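Local atomic coordinates of SnoN,Epimerase SnoN (Streptomyces nogalater, PDB entry 5EP9), a protein that acts as a non-heme iron, alpha-ketoglutarate-dependent epimerase in nogalamycin biosynthesis and holds an iron ion together with 2-oxoglutarate. Residues A[66-71]-A[125-130]; A[90-95]-A[260-265]; A[50-55]-A[161-166]; A[95-100]-A[121-126]; A[34-39]-A[107-112]. One frame throughout, in Å; residues are numbered along the deposited sequence.

Contact 1. Residues A[66-71]-A[125-130]; sequences RLLAHE and VLLKEN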
# COMPACT_ATOMS: atom_id res chain seq x y z
N ARG A 66 12.62 -14.72 -1.36
CA ARG A 66 14.07 -14.56 -1.42
C ARG A 66 14.52 -13.34 -0.62
O ARG A 66 15.46 -13.41 0.12
CB ARG A 66 14.57 -14.41 -2.88
CG ARG A 66 16.09 -14.48 -3.02
CD ARG A 66 16.54 -14.08 -4.43
NE ARG A 66 16.25 -12.65 -4.73
CZ ARG A 66 16.97 -11.63 -4.33
NH1 ARG A 66 18.01 -11.80 -3.54
NH2 ARG A 66 16.65 -10.40 -4.72
N LEU A 67 13.83 -12.24 -0.80
CA LEU A 67 14.17 -11.01 -0.11
C LEU A 67 14.00 -11.17 1.44
O LEU A 67 14.85 -10.79 2.20
CB LEU A 67 13.36 -9.84 -0.62
CG LEU A 67 13.78 -9.31 -2.00
CD1 LEU A 67 12.73 -8.40 -2.56
CD2 LEU A 67 15.10 -8.57 -2.04
N LEU A 68 12.88 -11.74 1.84
CA LEU A 68 12.61 -11.95 3.27
C LEU A 68 13.61 -12.83 3.94
O LEU A 68 14.02 -12.59 5.06
CB LEU A 68 11.21 -12.50 3.48
CG LEU A 68 10.15 -11.40 3.27
CD1 LEU A 68 8.79 -11.95 2.88
CD2 LEU A 68 10.02 -10.46 4.50
N ALA A 69 14.06 -13.86 3.21
CA ALA A 69 15.00 -14.85 3.74
C ALA A 69 16.45 -14.41 3.65
O ALA A 69 17.21 -14.65 4.57
CB ALA A 69 14.85 -16.19 3.04
N HIS A 70 16.84 -13.75 2.59
CA HIS A 70 18.26 -13.48 2.29
C HIS A 70 18.71 -12.04 2.49
O HIS A 70 19.88 -11.77 2.66
CB HIS A 70 18.60 -14.04 0.89
CG HIS A 70 18.48 -15.57 0.81
ND1 HIS A 70 18.57 -16.28 -0.36
CD2 HIS A 70 18.30 -16.52 1.78
CE1 HIS A 70 18.46 -17.58 -0.12
NE2 HIS A 70 18.30 -17.75 1.17
N GLU A 71 17.78 -11.11 2.47
CA GLU A 71 18.07 -9.69 2.68
C GLU A 71 17.52 -9.19 4.04
O GLU A 71 16.87 -9.87 4.78
CB GLU A 71 17.49 -8.77 1.56
CG GLU A 71 17.91 -9.00 0.09
CD GLU A 71 19.40 -9.04 -0.15
OE1 GLU A 71 20.15 -8.16 0.33
OE2 GLU A 71 19.83 -9.97 -0.78
N VAL A 125 7.47 -5.33 0.84
CA VAL A 125 7.08 -6.71 0.84
C VAL A 125 6.60 -7.05 2.24
O VAL A 125 7.38 -6.88 3.15
CB VAL A 125 8.26 -7.61 0.48
CG1 VAL A 125 7.91 -9.08 0.54
CG2 VAL A 125 8.79 -7.30 -0.91
N LEU A 126 5.40 -7.62 2.39
CA LEU A 126 4.83 -7.83 3.72
C LEU A 126 4.69 -9.29 4.03
O LEU A 126 4.25 -10.04 3.20
CB LEU A 126 3.48 -7.14 3.89
CG LEU A 126 3.40 -5.69 3.45
CD1 LEU A 126 1.98 -5.16 3.66
CD2 LEU A 126 4.36 -4.82 4.21
N LEU A 127 5.06 -9.66 5.24
CA LEU A 127 4.92 -11.00 5.77
C LEU A 127 4.24 -11.00 7.16
O LEU A 127 4.71 -10.36 8.08
CB LEU A 127 6.30 -11.60 5.94
CG LEU A 127 6.43 -12.93 6.67
CD1 LEU A 127 5.74 -14.05 5.90
CD2 LEU A 127 7.90 -13.27 6.92
N LYS A 128 3.16 -11.74 7.27
CA LYS A 128 2.62 -12.18 8.55
C LYS A 128 2.63 -13.65 8.65
O LYS A 128 2.10 -14.35 7.81
CB LYS A 128 1.14 -11.80 8.77
CG LYS A 128 0.85 -10.40 9.07
CD LYS A 128 -0.64 -10.33 9.56
CE LYS A 128 -1.10 -8.89 9.66
NZ LYS A 128 -0.92 -8.33 11.01
N GLU A 129 3.25 -14.11 9.69
CA GLU A 129 3.32 -15.52 9.96
C GLU A 129 3.58 -15.80 11.40
O GLU A 129 4.03 -14.96 12.14
CB GLU A 129 4.48 -16.16 9.16
CG GLU A 129 5.85 -15.75 9.68
CD GLU A 129 6.98 -16.42 8.93
OE1 GLU A 129 6.74 -17.30 8.04
OE2 GLU A 129 8.12 -16.07 9.27
N ASN A 130 3.20 -17.01 11.78
CA ASN A 130 3.49 -17.56 13.13
C ASN A 130 4.85 -18.27 13.18
O ASN A 130 5.14 -19.12 12.36
CB ASN A 130 2.41 -18.51 13.55
CG ASN A 130 1.06 -17.83 13.57
OD1 ASN A 130 0.86 -16.89 14.28
ND2 ASN A 130 0.13 -18.34 12.80
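Leu68 lays its forked end against two residues of strand 118-128, Val125 and Leu127. Most of the touching is done by one branch: Leu68 CD1 sits 3.8 Å from Val125 CG1 and 4.0 Å from Leu127 CB. The second branch adds a slightly longer touch, Leu68 CD2 to Leu127 CB at 4.1 Å. The leucine passes both partners at a slant, and it meets Leu127 at the root of that side chain. With CG anti to its carbonyl carbon (chi1 -75°), Leu68 holds its methyls out over the strand. Val125 splits its two branches between neighbouring helix residues: CG1 faces Leu68, while CG2 looks to Leu67, whose CD1 lies 4.4 Å from Val125 CG2. Val125 and Leu127 point to the same side of the strand, and Leu126 between them turns away from the helix. No hydrogen bond crosses the interface, which is apolar throughout. Leu68 also packs on Val87 and Leu237, and therefore covers three adjacent strands. The far side of the strand has a different character: Leu126 and Lys128 both touch the bound 2-oxoglutarate, and Lys128 NZ is held by the carbonyls of Val83 and Val137 and by Thr139 OG1. The contact lies wholly in the 14-202 part of the chain. The axes of helix segment 66-70 and strand segment 125-128 approach to 9.7 Å and cross at -70°, the arrangement of a helix packed on the outer face of the major sheet of a cupin-type barrel, whose inner face carries the cosubstrate pocket.

Contact 2. Residues A[90-95]-A[260-265]; sequences AQLGSD and DLPGTG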
# COMPACT_ATOMS: atom_id res chain seq x y z
N ALA A 90 11.52 -1.94 -1.15
CA ALA A 90 12.00 -3.15 -1.77
C ALA A 90 12.37 -2.98 -3.24
O ALA A 90 13.30 -3.63 -3.73
CB ALA A 90 10.98 -4.23 -1.62
N GLN A 91 11.75 -1.99 -3.84
CA GLN A 91 12.04 -1.63 -5.21
C GLN A 91 13.40 -1.08 -5.46
O GLN A 91 13.82 -1.11 -6.54
CB GLN A 91 11.01 -0.69 -5.78
CG GLN A 91 11.19 0.80 -5.48
CD GLN A 91 10.80 1.23 -4.04
OE1 GLN A 91 10.38 0.45 -3.23
NE2 GLN A 91 10.99 2.47 -3.76
N LEU A 92 14.05 -0.55 -4.46
CA LEU A 92 15.39 0.05 -4.64
C LEU A 92 16.45 -1.00 -4.82
O LEU A 92 17.34 -0.78 -5.55
CB LEU A 92 15.82 0.98 -3.48
CG LEU A 92 14.88 2.17 -3.17
CD1 LEU A 92 15.41 2.99 -1.97
CD2 LEU A 92 14.69 3.04 -4.44
N GLY A 93 16.35 -2.10 -4.12
CA GLY A 93 17.31 -3.22 -4.22
C GLY A 93 16.92 -4.40 -5.14
O GLY A 93 17.75 -5.16 -5.54
N SER A 94 15.71 -4.43 -5.62
CA SER A 94 15.23 -5.50 -6.45
C SER A 94 14.53 -5.00 -7.69
O SER A 94 13.48 -4.41 -7.61
CB SER A 94 14.21 -6.33 -5.62
OG SER A 94 13.51 -7.23 -6.46
N ASP A 95 15.13 -5.22 -8.81
CA ASP A 95 14.48 -4.87 -10.06
C ASP A 95 13.01 -5.58 -10.12
O ASP A 95 12.12 -5.04 -10.74
CB ASP A 95 15.33 -5.30 -11.24
CG ASP A 95 16.67 -4.43 -11.28
OD1 ASP A 95 16.65 -3.35 -10.62
OD2 ASP A 95 17.68 -4.77 -11.94
N ASP A 260 12.84 10.18 6.81
CA ASP A 260 14.18 9.81 6.29
C ASP A 260 13.99 8.88 5.12
O ASP A 260 13.60 7.77 5.30
CB ASP A 260 14.98 9.12 7.38
CG ASP A 260 16.36 8.73 6.95
OD1 ASP A 260 17.07 9.55 6.32
OD2 ASP A 260 16.79 7.60 7.31
N LEU A 261 14.12 9.39 3.92
CA LEU A 261 13.78 8.62 2.73
C LEU A 261 15.11 8.13 2.20
O LEU A 261 15.97 8.92 1.80
CB LEU A 261 13.09 9.47 1.70
CG LEU A 261 11.81 10.12 2.15
CD1 LEU A 261 11.17 10.91 1.01
CD2 LEU A 261 10.86 9.08 2.68
N PRO A 262 15.29 6.80 2.14
CA PRO A 262 16.52 6.28 1.55
C PRO A 262 16.54 6.48 0.02
O PRO A 262 15.50 6.66 -0.62
CB PRO A 262 16.48 4.80 1.88
CG PRO A 262 15.06 4.51 2.01
CD PRO A 262 14.38 5.73 2.56
N GLY A 263 17.76 6.51 -0.49
CA GLY A 263 18.03 6.60 -1.94
C GLY A 263 17.76 7.97 -2.54
O GLY A 263 17.42 8.05 -3.71
N THR A 264 17.85 9.02 -1.72
CA THR A 264 17.52 10.40 -2.14
C THR A 264 18.68 11.33 -2.01
O THR A 264 18.45 12.51 -1.87
CB THR A 264 16.34 11.01 -1.33
OG1 THR A 264 16.61 10.99 0.09
CG2 THR A 264 15.05 10.24 -1.57
N GLY A 265 19.90 10.80 -2.00
CA GLY A 265 21.12 11.60 -1.81
C GLY A 265 21.67 11.70 -0.40
O GLY A 265 21.08 11.24 0.57
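Leu92 pushes a single methyl, CD1, against the turn at Pro262 and Gly263, and everything close in this contact happens there. The nearest atom is a backbone oxygen, Pro262 O, at 3.9 Å from Leu92 CD1; the pyrrolidine ring follows, with Pro262 CG 4.3 Å from the same Leu92 CD1. Next along the loop, Gly263 CA lies 4.5 Å from Leu92 CD1. Its missing side chain matters, since a CB at this position would point at Leu92 and come tightly against that methyl, and the positive phi of 73° also suits a glycine. The other branch, Leu92 CD2, is the loose side and makes no close approach to the loop. All three touching residues are exposed, and the 82 Å² buried marks a thin surface contact. The loop is braced from within by Thr264 OG1, which donates to Leu261 O at 2.8 Å, approaching 26° out of the carbonyl plane. In this engineered fusion the contact runs between the 14-202 part, with the short, weakly bonded helical turn 90-93, and the 203-305 part, with the loop after helix 256-259. Its chemistry is a small van der Waals touch of one methyl on a proline ring and its carbonyl oxygen; Arg279, which packs on Leu92, supplies a directional bond from NH2 to Pro262 O, while the threonine's bond shapes the loop itself.

Contact 3. Residues A[50-55]-A[161-166]; sequences GVLDAG and VALVDV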
# COMPACT_ATOMS: atom_id res chain seq x y z
N GLY A 50 -7.49 -10.80 -9.97
CA GLY A 50 -6.68 -11.31 -11.08
C GLY A 50 -5.91 -10.18 -11.78
O GLY A 50 -5.86 -10.09 -12.94
N VAL A 51 -5.36 -9.29 -10.98
CA VAL A 51 -4.57 -8.22 -11.56
C VAL A 51 -3.20 -8.78 -12.09
O VAL A 51 -2.67 -8.28 -13.06
CB VAL A 51 -4.49 -7.06 -10.59
CG1 VAL A 51 -3.37 -7.21 -9.59
CG2 VAL A 51 -4.26 -5.84 -11.34
N LEU A 52 -2.66 -9.78 -11.41
CA LEU A 52 -1.53 -10.55 -11.86
C LEU A 52 -1.95 -11.90 -12.35
O LEU A 52 -2.87 -12.53 -11.79
CB LEU A 52 -0.55 -10.79 -10.71
CG LEU A 52 0.08 -9.57 -10.05
CD1 LEU A 52 1.06 -10.00 -8.94
CD2 LEU A 52 0.77 -8.68 -11.08
N ASP A 53 -1.31 -12.36 -13.43
CA ASP A 53 -1.60 -13.71 -13.88
C ASP A 53 -0.86 -14.73 -13.01
O ASP A 53 -0.08 -14.32 -12.15
CB ASP A 53 -1.42 -13.84 -15.40
CG ASP A 53 0.05 -13.75 -15.83
OD1 ASP A 53 0.96 -14.16 -15.08
OD2 ASP A 53 0.20 -13.36 -17.02
N ALA A 54 -1.02 -16.03 -13.29
CA ALA A 54 -0.44 -17.06 -12.42
C ALA A 54 1.14 -17.05 -12.50
O ALA A 54 1.80 -17.25 -11.47
CB ALA A 54 -0.96 -18.44 -12.83
N GLY A 55 1.66 -16.88 -13.70
CA GLY A 55 3.11 -16.78 -13.85
C GLY A 55 3.76 -15.60 -13.10
O GLY A 55 4.85 -15.72 -12.50
N VAL A 161 -1.17 -6.23 -2.99
CA VAL A 161 -1.27 -7.34 -3.97
C VAL A 161 -1.04 -8.65 -3.24
O VAL A 161 0.05 -8.82 -2.62
CB VAL A 161 -0.21 -7.16 -5.10
CG1 VAL A 161 -0.26 -8.27 -6.10
CG2 VAL A 161 -0.43 -5.85 -5.77
N ALA A 162 -1.99 -9.55 -3.32
CA ALA A 162 -1.84 -10.83 -2.69
C ALA A 162 -0.93 -11.76 -3.56
O ALA A 162 -1.23 -11.95 -4.71
CB ALA A 162 -3.16 -11.51 -2.52
N LEU A 163 0.14 -12.27 -2.96
CA LEU A 163 1.02 -13.21 -3.62
C LEU A 163 0.70 -14.67 -3.28
O LEU A 163 1.24 -15.57 -3.89
CB LEU A 163 2.48 -12.87 -3.35
CG LEU A 163 2.92 -11.48 -3.85
CD1 LEU A 163 4.33 -11.24 -3.45
CD2 LEU A 163 2.78 -11.40 -5.33
N VAL A 164 -0.20 -14.88 -2.30
CA VAL A 164 -0.78 -16.16 -2.00
C VAL A 164 -2.24 -15.93 -1.71
O VAL A 164 -2.69 -14.80 -1.62
CB VAL A 164 -0.17 -16.78 -0.71
CG1 VAL A 164 1.34 -17.09 -0.93
CG2 VAL A 164 -0.34 -15.87 0.47
N ASP A 165 -2.97 -17.01 -1.52
CA ASP A 165 -4.39 -16.94 -1.08
C ASP A 165 -4.45 -16.36 0.32
O ASP A 165 -3.69 -16.72 1.21
CB ASP A 165 -4.98 -18.35 -1.13
CG ASP A 165 -5.49 -18.76 -2.56
OD1 ASP A 165 -5.62 -17.95 -3.49
OD2 ASP A 165 -5.81 -19.93 -2.72
N VAL A 166 -5.30 -15.35 0.51
CA VAL A 166 -5.44 -14.66 1.79
C VAL A 166 -6.89 -14.71 2.26
O VAL A 166 -7.63 -13.76 2.09
CB VAL A 166 -4.92 -13.21 1.75
CG1 VAL A 166 -4.89 -12.66 3.14
CG2 VAL A 166 -3.52 -13.12 1.21
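Val161 meets Leu52 at the end of strand 157-162, where Val161 CG1 lies 3.6 Å from Leu52 CD1. The two side chains cross at about a right angle, and Val161 CG1 is also 4.2 Å from Leu52 CG, so this one methyl abuts the fork of the leucine. It is placed there because CG1 stands anti to the valine's backbone N (chi1 179°). Ala162 adds no side-chain touch; its backbone is hydrogen-bonded to Gly214 and Asp215, just ahead of strand 216-220. At Leu163 the strand has ended; the side chain sets off neither toward nor away from Leu52, yet its tip swings closer, with Leu163 CD2 4.2 Å from Leu52 CD1. Leu52 CD1 thus lies against both Val161 and Leu163. Farther on, Asp165 turns to other partners, a salt bridge to Arg212 and a bond from Ala213 N. Both segments belong to the 14-202 part of the chain. The contact is buried between the entry to helix 54-70 and the major sheet: Tyr60 covers Leu52 and Leu163, Ile106 of helix 104-114 reaches Val161, and Thr239 of strand 236-245 lies beside Val161 and Leu163.

Contact 4. Residues A[95-100]-A[121-126]; sequences DTMRRL and FKLEVL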
# COMPACT_ATOMS: atom_id res chain seq x y z
N ASP A 95 15.13 -5.22 -8.81
CA ASP A 95 14.48 -4.87 -10.06
C ASP A 95 13.01 -5.58 -10.12
O ASP A 95 12.12 -5.04 -10.74
CB ASP A 95 15.33 -5.30 -11.24
CG ASP A 95 16.67 -4.43 -11.28
OD1 ASP A 95 16.65 -3.35 -10.62
OD2 ASP A 95 17.68 -4.77 -11.94
N THR A 96 12.93 -6.82 -9.66
CA THR A 96 11.84 -7.64 -9.90
C THR A 96 10.64 -6.94 -9.08
O THR A 96 9.62 -6.63 -9.64
CB THR A 96 12.10 -9.08 -9.43
OG1 THR A 96 13.02 -9.71 -10.32
CG2 THR A 96 10.82 -9.89 -9.44
N MET A 97 10.93 -6.52 -7.88
CA MET A 97 10.04 -5.70 -7.20
C MET A 97 9.74 -4.31 -7.81
O MET A 97 8.58 -3.84 -7.77
CB MET A 97 10.40 -5.59 -5.67
CG MET A 97 10.30 -6.92 -4.95
SD MET A 97 8.62 -7.59 -5.17
CE MET A 97 8.82 -9.22 -4.55
N ARG A 98 10.71 -3.70 -8.43
CA ARG A 98 10.42 -2.50 -9.14
C ARG A 98 9.48 -2.75 -10.30
O ARG A 98 8.68 -1.84 -10.62
CB ARG A 98 11.71 -1.77 -9.64
CG ARG A 98 11.49 -0.28 -10.00
CD ARG A 98 12.82 0.35 -10.45
NE ARG A 98 12.80 1.83 -10.50
CZ ARG A 98 12.24 2.56 -11.48
NH1 ARG A 98 11.57 1.97 -12.48
NH2 ARG A 98 12.36 3.90 -11.50
N ARG A 99 9.64 -3.88 -10.99
CA ARG A 99 8.70 -4.18 -12.08
C ARG A 99 7.29 -4.33 -11.53
O ARG A 99 6.32 -3.94 -12.16
CB ARG A 99 9.06 -5.42 -12.91
CG ARG A 99 10.26 -5.14 -13.84
CD ARG A 99 10.58 -6.24 -14.84
NE ARG A 99 11.56 -7.15 -14.30
CZ ARG A 99 11.29 -8.29 -13.68
NH1 ARG A 99 10.01 -8.70 -13.46
NH2 ARG A 99 12.34 -9.00 -13.22
N LEU A 100 7.17 -4.93 -10.38
CA LEU A 100 5.82 -5.03 -9.76
C LEU A 100 5.25 -3.65 -9.36
O LEU A 100 4.06 -3.38 -9.52
CB LEU A 100 5.81 -6.03 -8.58
CG LEU A 100 4.54 -6.20 -7.81
CD1 LEU A 100 3.38 -6.63 -8.68
CD2 LEU A 100 4.79 -7.18 -6.70
N PHE A 121 5.97 6.03 -4.78
CA PHE A 121 6.64 6.50 -3.56
C PHE A 121 7.46 5.42 -2.93
O PHE A 121 8.63 5.59 -2.59
CB PHE A 121 5.63 7.05 -2.51
CG PHE A 121 6.27 7.44 -1.21
CD1 PHE A 121 7.19 8.47 -1.16
CD2 PHE A 121 5.92 6.83 -0.03
CE1 PHE A 121 7.77 8.85 0.01
CE2 PHE A 121 6.49 7.20 1.18
CZ PHE A 121 7.43 8.19 1.19
N LYS A 122 6.83 4.29 -2.76
CA LYS A 122 7.56 3.07 -2.29
C LYS A 122 6.78 1.78 -2.48
O LYS A 122 5.53 1.79 -2.61
CB LYS A 122 7.91 3.18 -0.81
CG LYS A 122 6.66 3.12 0.02
CD LYS A 122 6.96 3.24 1.49
CE LYS A 122 5.60 3.18 2.10
NZ LYS A 122 5.76 3.15 3.54
N LEU A 123 7.53 0.67 -2.55
CA LEU A 123 6.94 -0.65 -2.44
C LEU A 123 7.52 -1.37 -1.24
O LEU A 123 8.74 -1.41 -1.08
CB LEU A 123 7.12 -1.46 -3.68
CG LEU A 123 6.44 -2.87 -3.67
CD1 LEU A 123 5.91 -3.26 -5.02
CD2 LEU A 123 7.35 -3.97 -3.14
N GLU A 124 6.65 -2.00 -0.47
CA GLU A 124 7.10 -2.94 0.60
C GLU A 124 6.67 -4.37 0.39
O GLU A 124 5.61 -4.61 -0.13
CB GLU A 124 6.63 -2.44 1.95
CG GLU A 124 7.29 -1.11 2.35
CD GLU A 124 6.62 -0.47 3.63
OE1 GLU A 124 5.51 -0.89 4.03
OE2 GLU A 124 7.25 0.37 4.27
N VAL A 125 7.47 -5.33 0.84
CA VAL A 125 7.08 -6.71 0.84
C VAL A 125 6.60 -7.05 2.24
O VAL A 125 7.38 -6.88 3.15
CB VAL A 125 8.26 -7.61 0.48
CG1 VAL A 125 7.91 -9.08 0.54
CG2 VAL A 125 8.79 -7.30 -0.91
N LEU A 126 5.40 -7.62 2.39
CA LEU A 126 4.83 -7.83 3.72
C LEU A 126 4.69 -9.29 4.03
O LEU A 126 4.25 -10.04 3.20
CB LEU A 126 3.48 -7.14 3.89
CG LEU A 126 3.40 -5.69 3.45
CD1 LEU A 126 1.98 -5.16 3.66
CD2 LEU A 126 4.36 -4.82 4.21
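The nearest approach between Met97 and Leu123 joins a backbone oxygen to a methyl, Met97 O lying 3.9 Å from Leu123 CD1, and the leucine that makes it holds an uncommon torsion. Its CG is anti to the backbone N, but chi2 of 145° falls short of a staggered position, and in this pose CD1 lies between Met97 O and Leu100 while CD2 turns to Met97 CB. Leu123 CD1 is 4.3 Å from Leu100 CG, and the other branch, Leu123 CD2, is 4.3 Å from Met97 CB. Leu123 therefore fits beneath two residues three apart on the helix, Met97 and Leu100. Here helix 95-101 lies over the major sheet of the cupin-type fold, in the 14-202 part of the chain; the axes of helix segment 95-100 and strand segment 121-126 come within 9.1 Å and cross at 115°. Two residues farther along the strand, Val125 offers its CG2 methyl to the thioether end of Met97, whose CE comes within 4.1 Å of Val125 CG2. The methionine reaches it by bending at chi2 (-56°), and the two side chains cross at about a right angle. All four touching residues are buried, and no hydrogen bond passes between the segments. Earlier in the strand, Phe121 and Lys122 both face Val242 in a classic beta bulge. Lys122 runs out extended to Glu124, with Lys122 NZ 3.2 Å from Glu124 OE2 in a salt bridge whose hydrogen bond is weak. Leu123 N is held by Gln91 OE1.

Contact 5. Residues A[34-39]-A[107-112]; sequences ERLAAR and AALAEY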
# COMPACT_ATOMS: atom_id res chain seq x y z
N GLU A 34 -15.38 2.47 -15.16
CA GLU A 34 -16.11 3.58 -14.56
C GLU A 34 -16.81 3.16 -13.27
O GLU A 34 -16.81 3.87 -12.29
CB GLU A 34 -17.14 4.21 -15.55
CG GLU A 34 -17.73 5.58 -15.09
CD GLU A 34 -18.04 6.57 -16.26
OE1 GLU A 34 -19.13 6.44 -16.92
OE2 GLU A 34 -17.18 7.49 -16.50
N ARG A 35 -17.35 1.96 -13.30
CA ARG A 35 -18.05 1.36 -12.12
C ARG A 35 -17.10 1.08 -11.01
O ARG A 35 -17.35 1.38 -9.84
CB ARG A 35 -18.86 0.11 -12.49
CG ARG A 35 -20.24 0.51 -13.10
CD ARG A 35 -21.16 -0.70 -13.37
NE ARG A 35 -20.41 -1.91 -13.81
CZ ARG A 35 -20.23 -2.33 -15.07
NH1 ARG A 35 -20.73 -1.69 -16.15
NH2 ARG A 35 -19.49 -3.42 -15.26
N LEU A 36 -15.96 0.63 -11.41
CA LEU A 36 -14.88 0.36 -10.47
C LEU A 36 -14.36 1.61 -9.77
O LEU A 36 -14.16 1.66 -8.55
CB LEU A 36 -13.76 -0.31 -11.23
CG LEU A 36 -12.68 -0.84 -10.33
CD1 LEU A 36 -13.00 -2.28 -9.90
CD2 LEU A 36 -11.42 -0.80 -11.12
N ALA A 37 -14.13 2.66 -10.57
CA ALA A 37 -13.69 3.95 -10.05
C ALA A 37 -14.78 4.54 -9.08
O ALA A 37 -14.47 5.21 -8.13
CB ALA A 37 -13.39 4.92 -11.17
N ALA A 38 -16.02 4.39 -9.46
CA ALA A 38 -17.12 4.95 -8.69
C ALA A 38 -17.19 4.25 -7.31
O ALA A 38 -17.36 4.89 -6.30
CB ALA A 38 -18.43 4.81 -9.44
N ARG A 39 -17.00 2.95 -7.30
CA ARG A 39 -16.83 2.18 -6.08
C ARG A 39 -15.67 2.67 -5.25
O ARG A 39 -15.83 2.93 -4.04
CB ARG A 39 -16.69 0.67 -6.33
CG ARG A 39 -18.02 -0.07 -6.29
CD ARG A 39 -17.84 -1.61 -6.22
NE ARG A 39 -17.59 -2.07 -7.56
CZ ARG A 39 -16.68 -2.99 -7.96
NH1 ARG A 39 -15.79 -3.65 -7.14
NH2 ARG A 39 -16.63 -3.22 -9.28
N ALA A 107 -0.59 0.08 -12.51
CA ALA A 107 -0.31 1.52 -12.64
C ALA A 107 -1.44 2.17 -13.33
O ALA A 107 -1.89 3.28 -12.94
CB ALA A 107 0.95 1.76 -13.47
N ALA A 108 -1.88 1.55 -14.42
CA ALA A 108 -3.02 2.12 -15.15
C ALA A 108 -4.32 2.22 -14.25
O ALA A 108 -5.05 3.20 -14.36
CB ALA A 108 -3.32 1.41 -16.43
N LEU A 109 -4.58 1.19 -13.47
CA LEU A 109 -5.70 1.19 -12.57
C LEU A 109 -5.57 2.31 -11.54
O LEU A 109 -6.48 3.04 -11.35
CB LEU A 109 -5.83 -0.13 -11.86
CG LEU A 109 -6.43 -1.18 -12.76
CD1 LEU A 109 -6.21 -2.57 -12.17
CD2 LEU A 109 -7.94 -0.94 -12.93
N ALA A 110 -4.41 2.42 -10.92
CA ALA A 110 -4.17 3.41 -9.95
C ALA A 110 -4.43 4.82 -10.49
O ALA A 110 -5.07 5.65 -9.82
CB ALA A 110 -2.74 3.34 -9.39
N GLU A 111 -3.93 5.10 -11.68
CA GLU A 111 -4.09 6.40 -12.24
C GLU A 111 -5.53 6.67 -12.59
O GLU A 111 -5.98 7.81 -12.39
CB GLU A 111 -3.21 6.69 -13.50
CG GLU A 111 -1.74 6.77 -13.16
CD GLU A 111 -0.88 7.47 -14.23
OE1 GLU A 111 -1.28 7.53 -15.41
OE2 GLU A 111 0.21 7.93 -13.83
N TYR A 112 -6.24 5.68 -13.12
CA TYR A 112 -7.63 5.85 -13.42
C TYR A 112 -8.41 6.12 -12.08
O TYR A 112 -9.21 6.97 -12.00
CB TYR A 112 -8.21 4.65 -14.14
CG TYR A 112 -9.58 4.93 -14.77
CD1 TYR A 112 -9.70 5.46 -16.05
CD2 TYR A 112 -10.74 4.67 -14.05
CE1 TYR A 112 -10.96 5.72 -16.60
CE2 TYR A 112 -12.00 4.94 -14.57
CZ TYR A 112 -12.12 5.46 -15.83
OH TYR A 112 -13.37 5.72 -16.32
O HOH W 1 -14.91 6.95 -14.57
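Tyr112 leans out from helix 104-114 to bring its ring edge-on to Ala37 of helix 30-43. From CB the side chain leaves with CG anti to the backbone N (chi1 -166°), which carries the ring toward the other helix. One edge then passes Ala37: Tyr112 CD2 is 3.9 Å and Tyr112 CE2 3.7 Å from Ala37 CB, and that methyl lies near the plane of the ring. At the tip, Tyr112 OH comes 3.9 Å from Glu34 CA. The hydroxyl is also 2.6 Å from a water that donates to Glu34 OE2 at 3.0 Å, so that a water bridge joins the two helices. Replacing Tyr112, a leucine here would probably leave the water without its hydroxyl partner and Ala37 without the ring edge beside it. Beside the ring, Leu36 and Leu109 meet at about a right angle, Leu36 CD2 to Leu109 CD2 at 3.9 Å. Leu33 adds cover to both Leu109 and Tyr112, while Val46 and Val48 of strand 45-48 lie under the leucines. Both segments belong to the 14-202 part of the chain. The arrangement is helix-on-helix packing, segments 34-39 and 107-112 crossing at -61°, in which small Ala37 lets an aromatic side chain lie close and the N-terminal helix rests against a second helix beside the edge strand of the major sheet, away from the iron site.

Overall arrangement
Contacts 1, 3 and 4 pack on the major antiparallel sheet; contacts 2 and 5 lie at the surface. Contacts 1 and 4 end on the same strand, 118-128, their centres about 13 Å apart, and touch through Leu67 CD1 and Met97 CG. Contact 2, about 10 Å from contact 4 between centres, is linked to it by a probable hydrogen bond from Ala90 N to Leu123 O. Contact 3 touches contact 4 through Leu52 and Leu100, and contact 5 through Val51 and Leu109. Contact 4 is nested inside contacts 2 and 3, while contact 5 crosses all the others; its centre is about 30 Å from that of contact 1. Contacts 1, 3 and 4 set helices, and the loop leading into one, against the sheet whose strands carry 2-oxoglutarate pocket residues.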